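Local coordinates for ferredoxin-like protein (Thermotoga maritima, PDB 7KOE) that carries two four-iron, four-sulfur clusters and probably passes electrons between them and bound flavin within a complex with electron transfer flavoprotein, at residues D[8-13]-D[87-92]; D[19-24]-D[76-81]; D[41-46]-D[62-67]. All coordinates share one frame; numbering follows the deposited sequence.

In the fold
Interaction 3 is the core contact, centred about 5 Å from the centre of the chain. It pairs no backbones and joins its segments chiefly through an iron-sulfur cluster. Interaction 2, about 8 Å from that centre, touches the same cluster with its L21 and W78 face, while K22 and E77 turn to the more exposed side; it is a two-stranded sheet. Interaction 1 lies farther out, about 16 Å from the centre, yet is buried because partner proteins surround it; it mixes a strand pair with arginine, lysine and tyrosine side chains. E63 links the three: besides its salt bridges to basic side chains of another protein, its carboxylate reaches V87 of interaction 1 by a weak hydrogen bond and packs against P81 of interaction 2.

Interaction 1. Residues D[8-13]-D[87-92]; sequences YLNRYR and VLYKFG. With FAD (flavin-adenine dinucleotide), chain J.
One face of the R11 guanidinium lies against L88, whose CD1 stands 3.5 Å from the guanidinium plane and is displaced toward the rim. The setting is a short two-stranded antiparallel sheet, 12-13 with 86-87, that joins a strand near the start of the chain to one near its end. The same L88 methyl meets the R13 guanidinium at an oblique angle, with L88 CD1 3.4 Å from R13 NH1. The Y12 ring is met obliquely at two diagonally related atoms: V87 CG1 is 3.5 Å from Y12 CE2, and the flavin methyl C7M of FAD is 3.6 Å from Y12 CD1. At the edge of the Y89 ring, near its plane, comes N10 ND2, with amide and ring planes 77° apart; V87 CB lies over one face of that ring. Y12 and V87 form the non-hydrogen-bonded pair of the sheet and their side chains run side by side on one face. Just beyond, L88 N donates to R11 O over 2.7 Å, tilted 26° from the carbonyl plane. R11 CG is anti to the backbone N (chi1 -168°), the chain runs extended past L88, and NH1 at its end forms a salt bridge with an acidic side chain of another protein in the assembly. Y12 OH is hydrogen-bonded to G60 O, and N10 ND2 to the backbone of that other protein. The flavin is held mainly by electron transfer flavoprotein, which places Y12 at the boundary between this chain and electron transfer flavoprotein. K90 bends at its last torsion, and NZ makes a weak hydrogen bond with L9 O at 2.8 Å.

Interaction 2. Residues D[19-24]-D[76-81]; sequences PHLKIK and IEWNYP. With SF4 (iron/sulfur cluster), chain M.
P81 crosses over the imidazole of H20, its CG 3.6 Å from the ring centroid and only 3° off the ring normal, which is the geometry of a CH-pi contact. L21 CG lies over the opposite face, toward the rim, so the ring is sandwiched between aliphatic carbons. The H20 torsion brings this about by setting CG between the backbone N and the carbonyl carbon (chi1 62°). H20 CD2 also faces N79 O near the ring plane. L21 and W78, by contrast, lie side by side and point the same way, with L21 CD2 3.5 Å from W78 CD1. Both then reach the cluster: sulfide S4 of SF4 sits at the indole edge, in its plane and 3.6 Å from W78 NE1, while L21 CD1 is 3.8 Å from sulfide S2. R68 adds a cation-pi contact to the indole. On the other face of the sheet K22 crosses E77 at a slant, and K24, from beyond the strand, reaches across E77 as well. K24 NZ stays 4.1 Å from E77 OE1, beyond salt-bridge distance, and is hydrogen-bonded to G74 O instead; the attraction to E77 is therefore probably diffuse. The backbones support this arrangement through two well-formed hydrogen bonds, N79 N to H20 O at 3.0 Å and K22 N to E77 O at 3.1 Å. L21 with W78 is the non-hydrogen-bonded pair and K22 with E77 the hydrogen-bonded one. Such an antiparallel pair, joining a strand ahead of the first cysteine motif to one after the last, is a feature of the two-cluster bacterial ferredoxin fold.

Interaction 3. Residues D[41-46]-D[62-67]; sequences CCPADV and LECGTC. With SF4 (iron/sulfur cluster), chain M.
Van der Waals contacts join the segments directly: P43 CG lies 3.7 Å from C64 SG, and T66 CG2 packs against C41 O. The apolar pair is A44 CB with L62 CD1, at 3.8 Å. P43 also lies along the cluster, its CD 3.8 Å from sulfide S1. With an alanine at P43, C64 SG and sulfide S1 would probably lose the ring carbons that cover them, opening a gap beside the cluster. Metal bonds dominate the rest: C42 SG binds FE4, C64 SG binds FE2 and C67 SG binds FE3, all at 1.8 Å, so both segments hold the same cluster. C42 SG is anti to its own nitrogen (chi1 -167°), whereas C64 and C67 turn SG between the nitrogen and the carbonyl carbon. Backbone amides form a third group, with L62 N 3.4 Å from sulfide S3 and G65 N 3.4 Å from sulfide S4; amides so placed would probably help to offset the charge of the cluster. With C61, of the same pocket, as the probable fourth ligand, the pattern of closely spaced cysteines plus a remote cysteine followed by proline, C42-P43, is that of the classic ferredoxin four-iron cluster site.

Interaction 1. Residues D[8-13]-D[87-92]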
loop_
_atom_site.group_PDB
_atom_site.type_symbol
_atom_site.label_atom_id
_atom_site.label_comp_id
_atom_site.label_asym_id
_atom_site.label_seq_id
_atom_site.Cartn_x
_atom_site.Cartn_y
_atom_site.Cartn_z
ATOM N N TYR D 8 7.149 30.660 3.342
ATOM C CA TYR D 8 8.455 30.087 3.620
ATOM C C TYR D 8 8.722 28.854 2.770
ATOM O O TYR D 8 9.886 28.515 2.536
ATOM C CB TYR D 8 8.560 29.750 5.108
ATOM C CG TYR D 8 9.913 29.236 5.521
ATOM C CD1 TYR D 8 11.037 30.040 5.427
ATOM C CD2 TYR D 8 10.069 27.940 5.986
ATOM C CE1 TYR D 8 12.275 29.571 5.792
ATOM C CE2 TYR D 8 11.303 27.464 6.356
ATOM C CZ TYR D 8 12.402 28.283 6.252
ATOM O OH TYR D 8 13.637 27.810 6.616
ATOM N N LEU D 9 7.670 28.193 2.289
ATOM C CA LEU D 9 7.833 27.023 1.439
ATOM C C LEU D 9 8.336 27.399 0.056
ATOM O O LEU D 9 9.043 26.610 -0.577
ATOM C CB LEU D 9 6.504 26.291 1.323
ATOM C CG LEU D 9 5.822 26.009 2.654
ATOM C CD1 LEU D 9 4.411 25.573 2.412
ATOM C CD2 LEU D 9 6.573 24.963 3.430
ATOM N N ASN D 10 7.971 28.580 -0.430
ATOM C CA ASN D 10 8.399 29.024 -1.743
ATOM C C ASN D 10 9.877 29.376 -1.730
ATOM O O ASN D 10 10.478 29.624 -0.686
ATOM C CB ASN D 10 7.609 30.246 -2.193
ATOM C CG ASN D 10 6.152 29.970 -2.358
ATOM O OD1 ASN D 10 5.315 30.612 -1.738
ATOM N ND2 ASN D 10 5.830 29.027 -3.212
ATOM N N ARG D 11 10.461 29.404 -2.914
ATOM C CA ARG D 11 11.844 29.804 -3.080
ATOM C C ARG D 11 11.888 31.207 -3.652
ATOM O O ARG D 11 11.194 31.507 -4.624
ATOM C CB ARG D 11 12.587 28.844 -3.997
ATOM C CG ARG D 11 14.066 29.043 -3.975
ATOM C CD ARG D 11 14.675 28.485 -5.210
ATOM N NE ARG D 11 16.069 28.863 -5.326
ATOM C CZ ARG D 11 16.708 28.949 -6.480
ATOM N NH1 ARG D 11 16.076 28.685 -7.608
ATOM N NH2 ARG D 11 17.977 29.296 -6.504
ATOM N N TYR D 12 12.698 32.059 -3.047
ATOM C CA TYR D 12 12.831 33.433 -3.482
ATOM C C TYR D 12 14.294 33.755 -3.710
ATOM O O TYR D 12 15.181 33.216 -3.049
ATOM C CB TYR D 12 12.282 34.414 -2.455
ATOM C CG TYR D 12 10.798 34.365 -2.229
ATOM C CD1 TYR D 12 10.233 33.425 -1.386
ATOM C CD2 TYR D 12 9.965 35.281 -2.830
ATOM C CE1 TYR D 12 8.885 33.397 -1.163
ATOM C CE2 TYR D 12 8.619 35.256 -2.609
ATOM C CZ TYR D 12 8.084 34.307 -1.788
ATOM O OH TYR D 12 6.734 34.286 -1.573
ATOM N N ARG D 13 14.538 34.645 -4.656
ATOM C CA ARG D 13 15.756 35.439 -4.666
ATOM C C ARG D 13 15.282 36.871 -4.493
ATOM O O ARG D 13 14.792 37.489 -5.439
ATOM C CB ARG D 13 16.575 35.255 -5.932
ATOM C CG ARG D 13 17.941 35.878 -5.793
ATOM C CD ARG D 13 18.910 35.440 -6.855
ATOM N NE ARG D 13 19.376 34.075 -6.680
ATOM C CZ ARG D 13 18.968 33.056 -7.419
ATOM N NH1 ARG D 13 18.078 33.250 -8.370
ATOM N NH2 ARG D 13 19.449 31.846 -7.203
ATOM N N VAL D 87 9.839 35.372 -6.868
ATOM C CA VAL D 87 9.544 33.955 -6.687
ATOM C C VAL D 87 10.330 33.135 -7.688
ATOM O O VAL D 87 10.553 33.550 -8.831
ATOM C CB VAL D 87 8.046 33.642 -6.832
ATOM C CG1 VAL D 87 7.301 34.074 -5.646
ATOM C CG2 VAL D 87 7.476 34.316 -8.051
ATOM N N LEU D 88 10.786 31.972 -7.250
ATOM C CA LEU D 88 11.403 30.999 -8.133
ATOM C C LEU D 88 10.660 29.707 -7.859
ATOM O O LEU D 88 11.025 28.955 -6.956
ATOM C CB LEU D 88 12.895 30.880 -7.904
ATOM C CG LEU D 88 13.677 32.181 -8.068
ATOM C CD1 LEU D 88 15.045 32.036 -7.484
ATOM C CD2 LEU D 88 13.753 32.582 -9.517
ATOM N N TYR D 89 9.603 29.472 -8.626
ATOM C CA TYR D 89 8.742 28.328 -8.386
ATOM C C TYR D 89 9.456 27.044 -8.769
ATOM O O TYR D 89 9.815 26.843 -9.931
ATOM C CB TYR D 89 7.445 28.454 -9.173
ATOM C CG TYR D 89 6.481 29.496 -8.669
ATOM C CD1 TYR D 89 6.084 29.528 -7.344
ATOM C CD2 TYR D 89 5.954 30.435 -9.531
ATOM C CE1 TYR D 89 5.194 30.469 -6.899
ATOM C CE2 TYR D 89 5.075 31.378 -9.094
ATOM C CZ TYR D 89 4.693 31.391 -7.784
ATOM O OH TYR D 89 3.804 32.344 -7.366
ATOM N N LYS D 90 9.693 26.194 -7.783
ATOM C CA LYS D 90 10.114 24.828 -8.028
ATOM C C LYS D 90 8.856 23.974 -8.100
ATOM O O LYS D 90 7.957 24.135 -7.273
ATOM C CB LYS D 90 11.081 24.366 -6.931
ATOM C CG LYS D 90 10.530 24.418 -5.515
ATOM C CD LYS D 90 11.509 24.034 -4.457
ATOM C CE LYS D 90 10.757 23.857 -3.155
ATOM N NZ LYS D 90 10.131 25.121 -2.702
ATOM N N PHE D 91 8.794 23.084 -9.093
ATOM C CA PHE D 91 7.592 22.341 -9.529
ATOM C C PHE D 91 6.320 23.199 -9.499
ATOM O O PHE D 91 5.353 22.917 -8.797
ATOM C CB PHE D 91 7.391 21.018 -8.762
ATOM C CG PHE D 91 7.654 21.081 -7.283
ATOM C CD1 PHE D 91 6.652 21.422 -6.399
ATOM C CD2 PHE D 91 8.902 20.760 -6.779
ATOM C CE1 PHE D 91 6.896 21.488 -5.060
ATOM C CE2 PHE D 91 9.145 20.816 -5.429
ATOM C CZ PHE D 91 8.138 21.177 -4.571
ATOM N N GLY D 92 6.350 24.273 -10.274
ATOM C CA GLY D 92 5.262 25.230 -10.301
ATOM C C GLY D 92 3.975 24.744 -10.940
ATOM O O GLY D 92 3.981 24.011 -11.919
ATOM O OXT GLY D 92 2.879 25.077 -10.504
HETATM P PA FAD J . 6.527 42.414 13.012
HETATM O O1A FAD J . 5.537 43.480 12.757
HETATM O O2A FAD J . 6.107 41.053 12.481
HETATM O O5B FAD J . 6.882 42.372 14.507
HETATM C C5B FAD J . 6.335 43.333 15.431
HETATM C C4B FAD J . 6.368 42.741 16.815
HETATM O O4B FAD J . 6.785 43.752 17.761
HETATM C C3B FAD J . 5.032 42.200 17.320
HETATM O O3B FAD J . 5.213 40.958 17.990
HETATM C C2B FAD J . 4.555 43.299 18.272
HETATM O O2B FAD J . 3.730 42.787 19.309
HETATM C C1B FAD J . 5.885 43.775 18.842
HETATM N N9A FAD J . 5.855 45.122 19.397
HETATM C C8A FAD J . 5.046 46.158 19.014
HETATM N N7A FAD J . 5.233 47.262 19.696
HETATM C C5A FAD J . 6.236 46.927 20.593
HETATM C C6A FAD J . 6.894 47.659 21.600
HETATM N N6A FAD J . 6.627 48.937 21.886
HETATM N N1A FAD J . 7.848 47.024 22.315
HETATM C C2A FAD J . 8.121 45.749 22.035
HETATM N N3A FAD J . 7.570 44.961 21.110
HETATM C C4A FAD J . 6.627 45.612 20.420
HETATM N N1 FAD J . 12.782 39.005 7.898
HETATM C C2 FAD J . 13.966 39.164 8.548
HETATM O O2 FAD J . 14.020 39.713 9.644
HETATM N N3 FAD J . 15.127 38.697 7.984
HETATM C C4 FAD J . 15.233 38.060 6.787
HETATM O O4 FAD J . 16.329 37.687 6.376
HETATM C C4X FAD J . 13.977 37.903 6.095
HETATM N N5 FAD J . 13.993 37.313 4.959
HETATM C C5X FAD J . 12.804 37.156 4.293
HETATM C C6 FAD J . 12.816 36.519 3.061
HETATM C C7 FAD J . 11.642 36.332 2.347
HETATM C C7M FAD J . 11.696 35.638 1.015
HETATM C C8 FAD J . 10.427 36.790 2.877
HETATM C C8M FAD J . 9.139 36.595 2.140
HETATM C C9 FAD J . 10.410 37.427 4.111
HETATM C C9A FAD J . 11.589 37.615 4.817
HETATM N N10 FAD J . 11.611 38.233 6.078
HETATM C C10 FAD J . 12.798 38.414 6.737
HETATM C "C1'" FAD J . 10.379 38.781 6.663
HETATM C "C2'" FAD J . 9.693 37.864 7.663
HETATM O "O2'" FAD J . 8.877 36.910 6.983
HETATM C "C3'" FAD J . 8.809 38.715 8.573
HETATM O "O3'" FAD J . 7.759 39.271 7.791
HETATM C "C4'" FAD J . 9.554 39.856 9.262
HETATM O "O4'" FAD J . 10.684 39.340 9.964
HETATM C "C5'" FAD J . 8.685 40.639 10.218
HETATM O "O5'" FAD J . 9.526 41.533 10.974
HETATM P P FAD J . 9.202 41.894 12.466
HETATM O O1P FAD J . 10.348 42.775 12.965
HETATM O O2P FAD J . 8.914 40.707 13.251
HETATM O O3P FAD J . 7.913 42.785 12.345
#

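Interaction 2. Residues D[19-24]-D[76-81]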
loop_
_atom_site.group_PDB
_atom_site.type_symbol
_atom_site.label_atom_id
_atom_site.label_comp_id
_atom_site.label_asym_id
_atom_site.label_seq_id
_atom_site.Cartn_x
_atom_site.Cartn_y
_atom_site.Cartn_z
ATOM N N PRO D 19 12.698 47.550 -4.653
ATOM C CA PRO D 19 11.295 47.169 -4.443
ATOM C C PRO D 19 10.502 47.356 -5.726
ATOM O O PRO D 19 10.433 48.458 -6.271
ATOM C CB PRO D 19 10.827 48.125 -3.342
ATOM C CG PRO D 19 12.065 48.679 -2.757
ATOM C CD PRO D 19 13.051 48.735 -3.864
ATOM N N HIS D 20 9.920 46.269 -6.214
ATOM C CA HIS D 20 9.147 46.300 -7.445
ATOM C C HIS D 20 7.698 46.695 -7.219
ATOM O O HIS D 20 6.960 46.848 -8.193
ATOM C CB HIS D 20 9.213 44.943 -8.135
ATOM C CG HIS D 20 8.640 43.829 -7.323
ATOM N ND1 HIS D 20 9.295 43.278 -6.246
ATOM C CD2 HIS D 20 7.471 43.160 -7.434
ATOM C CE1 HIS D 20 8.552 42.321 -5.724
ATOM N NE2 HIS D 20 7.441 42.228 -6.429
ATOM N N LEU D 21 7.276 46.864 -5.973
ATOM C CA LEU D 21 5.933 47.323 -5.641
ATOM C C LEU D 21 6.069 48.654 -4.923
ATOM O O LEU D 21 6.351 48.694 -3.724
ATOM C CB LEU D 21 5.200 46.327 -4.761
ATOM C CG LEU D 21 5.275 44.871 -5.160
ATOM C CD1 LEU D 21 4.848 44.046 -3.999
ATOM C CD2 LEU D 21 4.376 44.642 -6.314
ATOM N N LYS D 22 5.873 49.738 -5.651
ATOM C CA LYS D 22 5.861 51.069 -5.075
ATOM C C LYS D 22 4.442 51.600 -5.153
ATOM O O LYS D 22 3.722 51.319 -6.111
ATOM C CB LYS D 22 6.827 51.992 -5.815
ATOM C CG LYS D 22 7.150 53.277 -5.088
ATOM C CD LYS D 22 8.083 54.142 -5.909
ATOM C CE LYS D 22 7.389 54.678 -7.148
ATOM N NZ LYS D 22 6.351 55.684 -6.806
ATOM N N ILE D 23 4.030 52.340 -4.137
ATOM C CA ILE D 23 2.730 52.988 -4.134
ATOM C C ILE D 23 2.931 54.432 -4.564
ATOM O O ILE D 23 3.743 55.155 -3.974
ATOM C CB ILE D 23 2.057 52.881 -2.762
ATOM C CG1 ILE D 23 1.504 51.472 -2.607
ATOM C CG2 ILE D 23 0.963 53.904 -2.615
ATOM C CD1 ILE D 23 0.768 51.256 -1.362
ATOM N N LYS D 24 2.206 54.836 -5.609
ATOM C CA LYS D 24 2.457 56.117 -6.257
ATOM C C LYS D 24 2.059 57.287 -5.370
ATOM O O LYS D 24 2.704 58.340 -5.400
ATOM C CB LYS D 24 1.706 56.179 -7.582
ATOM C CG LYS D 24 2.164 55.175 -8.609
ATOM C CD LYS D 24 1.194 55.118 -9.767
ATOM C CE LYS D 24 1.778 54.354 -10.935
ATOM N NZ LYS D 24 0.736 53.974 -11.922
ATOM N N ILE D 76 -0.556 51.890 -7.683
ATOM C CA ILE D 76 0.439 50.879 -7.366
ATOM C C ILE D 76 1.373 50.815 -8.562
ATOM O O ILE D 76 0.986 50.337 -9.633
ATOM C CB ILE D 76 -0.174 49.507 -7.056
ATOM C CG1 ILE D 76 -0.928 49.569 -5.731
ATOM C CG2 ILE D 76 0.911 48.457 -6.964
ATOM C CD1 ILE D 76 -1.379 48.255 -5.193
ATOM N N GLU D 77 2.581 51.344 -8.397
ATOM C CA GLU D 77 3.607 51.199 -9.414
ATOM C C GLU D 77 4.077 49.758 -9.366
ATOM O O GLU D 77 4.933 49.396 -8.556
ATOM C CB GLU D 77 4.754 52.182 -9.181
ATOM C CG GLU D 77 5.918 52.060 -10.153
ATOM C CD GLU D 77 5.490 52.151 -11.601
ATOM O OE1 GLU D 77 4.731 53.080 -11.945
ATOM O OE2 GLU D 77 5.919 51.291 -12.401
ATOM N N TRP D 78 3.485 48.920 -10.200
ATOM C CA TRP D 78 3.716 47.489 -10.165
ATOM C C TRP D 78 4.679 47.123 -11.276
ATOM O O TRP D 78 4.424 47.412 -12.447
ATOM C CB TRP D 78 2.404 46.732 -10.326
ATOM C CG TRP D 78 2.497 45.256 -10.157
ATOM C CD1 TRP D 78 2.249 44.559 -9.030
ATOM C CD2 TRP D 78 2.828 44.291 -11.159
ATOM N NE1 TRP D 78 2.428 43.221 -9.246
ATOM C CE2 TRP D 78 2.782 43.032 -10.552
ATOM C CE3 TRP D 78 3.166 44.371 -12.510
ATOM C CZ2 TRP D 78 3.062 41.870 -11.239
ATOM C CZ3 TRP D 78 3.445 43.219 -13.186
ATOM C CH2 TRP D 78 3.387 41.987 -12.555
ATOM N N ASN D 79 5.777 46.492 -10.907
ATOM C CA ASN D 79 6.688 45.890 -11.854
ATOM C C ASN D 79 6.881 44.437 -11.472
ATOM O O ASN D 79 6.601 44.028 -10.346
ATOM C CB ASN D 79 8.041 46.600 -11.866
ATOM C CG ASN D 79 7.988 47.935 -12.550
ATOM O OD1 ASN D 79 7.586 48.035 -13.707
ATOM N ND2 ASN D 79 8.379 48.980 -11.836
ATOM N N TYR D 80 7.350 43.656 -12.423
ATOM C CA TYR D 80 7.967 42.408 -12.066
ATOM C C TYR D 80 9.308 42.715 -11.418
ATOM O O TYR D 80 9.902 43.763 -11.677
ATOM C CB TYR D 80 8.168 41.536 -13.298
ATOM C CG TYR D 80 6.946 40.774 -13.722
ATOM C CD1 TYR D 80 6.353 39.855 -12.876
ATOM C CD2 TYR D 80 6.391 40.966 -14.974
ATOM C CE1 TYR D 80 5.241 39.150 -13.266
ATOM C CE2 TYR D 80 5.277 40.270 -15.369
ATOM C CZ TYR D 80 4.707 39.366 -14.512
ATOM O OH TYR D 80 3.596 38.670 -14.911
ATOM N N PRO D 81 9.812 41.822 -10.572
ATOM C CA PRO D 81 11.216 41.915 -10.171
ATOM C C PRO D 81 12.117 41.689 -11.370
ATOM O O PRO D 81 11.689 41.216 -12.424
ATOM C CB PRO D 81 11.366 40.800 -9.138
ATOM C CG PRO D 81 10.013 40.538 -8.669
ATOM C CD PRO D 81 9.110 40.777 -9.817
HETATM FE FE1 SF4 M . 2.816 40.445 -5.103
HETATM FE FE2 SF4 M . 0.321 39.160 -6.220
HETATM FE FE3 SF4 M . 0.492 42.164 -5.976
HETATM FE FE4 SF4 M . 0.261 40.461 -3.495
HETATM S S1 SF4 M . -0.871 40.670 -5.293
HETATM S S2 SF4 M . 1.623 41.955 -4.178
HETATM S S3 SF4 M . 1.452 38.950 -4.421
HETATM S S4 SF4 M . 1.685 40.655 -6.902
#

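Interaction 3. Residues D[41-46]-D[62-67]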
loop_
_atom_site.group_PDB
_atom_site.type_symbol
_atom_site.label_atom_id
_atom_site.label_comp_id
_atom_site.label_asym_id
_atom_site.label_seq_id
_atom_site.Cartn_x
_atom_site.Cartn_y
_atom_site.Cartn_z
ATOM N N CYS D 41 -7.195 41.375 -1.032
ATOM C CA CYS D 41 -7.075 40.463 -2.156
ATOM C C CYS D 41 -5.638 40.113 -2.486
ATOM O O CYS D 41 -5.371 39.650 -3.596
ATOM C CB CYS D 41 -7.758 41.036 -3.402
ATOM S SG CYS D 41 -9.368 41.768 -3.082
ATOM N N CYS D 42 -4.704 40.338 -1.559
ATOM C CA CYS D 42 -3.300 39.946 -1.864
ATOM C C CYS D 42 -3.057 38.530 -1.344
ATOM O O CYS D 42 -3.147 38.322 -0.123
ATOM C CB CYS D 42 -2.260 40.898 -1.289
ATOM S SG CYS D 42 -0.613 40.605 -1.985
ATOM N N PRO D 43 -2.769 37.557 -2.233
ATOM C CA PRO D 43 -2.545 36.161 -1.849
ATOM C C PRO D 43 -1.310 35.927 -1.001
ATOM O O PRO D 43 -1.102 34.796 -0.557
ATOM C CB PRO D 43 -2.406 35.463 -3.203
ATOM C CG PRO D 43 -1.964 36.511 -4.108
ATOM C CD PRO D 43 -2.679 37.730 -3.686
ATOM N N ALA D 44 -0.491 36.944 -0.750
ATOM C CA ALA D 44 0.764 36.758 -0.037
ATOM C C ALA D 44 0.898 37.689 1.158
ATOM O O ALA D 44 1.976 37.743 1.753
ATOM C CB ALA D 44 1.946 36.954 -0.978
ATOM N N ASP D 45 -0.173 38.409 1.510
ATOM C CA ASP D 45 -0.234 39.375 2.607
ATOM C C ASP D 45 0.867 40.419 2.515
ATOM O O ASP D 45 1.478 40.774 3.526
ATOM C CB ASP D 45 -0.172 38.671 3.960
ATOM C CG ASP D 45 -1.537 38.429 4.551
ATOM O OD1 ASP D 45 -2.416 39.295 4.376
ATOM O OD2 ASP D 45 -1.737 37.375 5.184
ATOM N N VAL D 46 1.136 40.895 1.300
ATOM C CA VAL D 46 2.189 41.880 1.092
ATOM C C VAL D 46 1.773 43.223 1.671
ATOM O O VAL D 46 2.532 43.869 2.399
ATOM C CB VAL D 46 2.521 41.982 -0.406
ATOM C CG1 VAL D 46 3.259 43.251 -0.715
ATOM C CG2 VAL D 46 3.322 40.787 -0.844
ATOM N N LEU D 62 4.293 37.179 -4.890
ATOM C CA LEU D 62 4.188 36.050 -5.797
ATOM C C LEU D 62 4.043 36.473 -7.247
ATOM O O LEU D 62 3.802 35.614 -8.098
ATOM C CB LEU D 62 3.012 35.166 -5.397
ATOM C CG LEU D 62 3.132 34.488 -4.038
ATOM C CD1 LEU D 62 1.782 34.146 -3.519
ATOM C CD2 LEU D 62 3.964 33.247 -4.140
ATOM N N GLU D 63 4.150 37.777 -7.526
ATOM C CA GLU D 63 4.200 38.360 -8.872
ATOM C C GLU D 63 2.947 38.061 -9.682
ATOM O O GLU D 63 2.993 37.970 -10.908
ATOM C CB GLU D 63 5.437 37.909 -9.641
ATOM C CG GLU D 63 6.733 38.015 -8.903
ATOM C CD GLU D 63 7.864 37.470 -9.725
ATOM O OE1 GLU D 63 7.636 37.131 -10.900
ATOM O OE2 GLU D 63 8.982 37.367 -9.206
ATOM N N CYS D 64 1.841 37.802 -8.982
ATOM C CA CYS D 64 0.571 37.468 -9.678
ATOM C C CYS D 64 0.100 38.699 -10.451
ATOM O O CYS D 64 -0.123 38.580 -11.665
ATOM C CB CYS D 64 -0.501 37.003 -8.701
ATOM S SG CYS D 64 -0.604 38.011 -7.203
ATOM N N GLY D 65 -0.027 39.836 -9.765
ATOM C CA GLY D 65 -0.447 41.054 -10.422
ATOM C C GLY D 65 -1.812 41.536 -9.999
ATOM O O GLY D 65 -2.346 42.468 -10.596
ATOM N N THR D 66 -2.377 40.900 -8.972
ATOM C CA THR D 66 -3.722 41.218 -8.504
ATOM C C THR D 66 -3.800 42.637 -7.969
ATOM O O THR D 66 -4.758 43.365 -8.243
ATOM C CB THR D 66 -4.125 40.223 -7.417
ATOM O OG1 THR D 66 -4.156 38.903 -7.962
ATOM C CG2 THR D 66 -5.456 40.546 -6.821
ATOM N N CYS D 67 -2.814 43.007 -7.148
ATOM C CA CYS D 67 -2.783 44.336 -6.479
ATOM C C CYS D 67 -2.892 45.471 -7.500
ATOM O O CYS D 67 -3.658 46.412 -7.244
ATOM C CB CYS D 67 -1.525 44.508 -5.637
ATOM S SG CYS D 67 -0.032 43.822 -6.397
HETATM FE FE1 SF4 M . 2.816 40.445 -5.103
HETATM FE FE2 SF4 M . 0.321 39.160 -6.220
HETATM FE FE3 SF4 M . 0.492 42.164 -5.976
HETATM FE FE4 SF4 M . 0.261 40.461 -3.495
HETATM S S1 SF4 M . -0.871 40.670 -5.293
HETATM S S2 SF4 M . 1.623 41.955 -4.178
HETATM S S3 SF4 M . 1.452 38.950 -4.421
HETATM S S4 SF4 M . 1.685 40.655 -6.902
#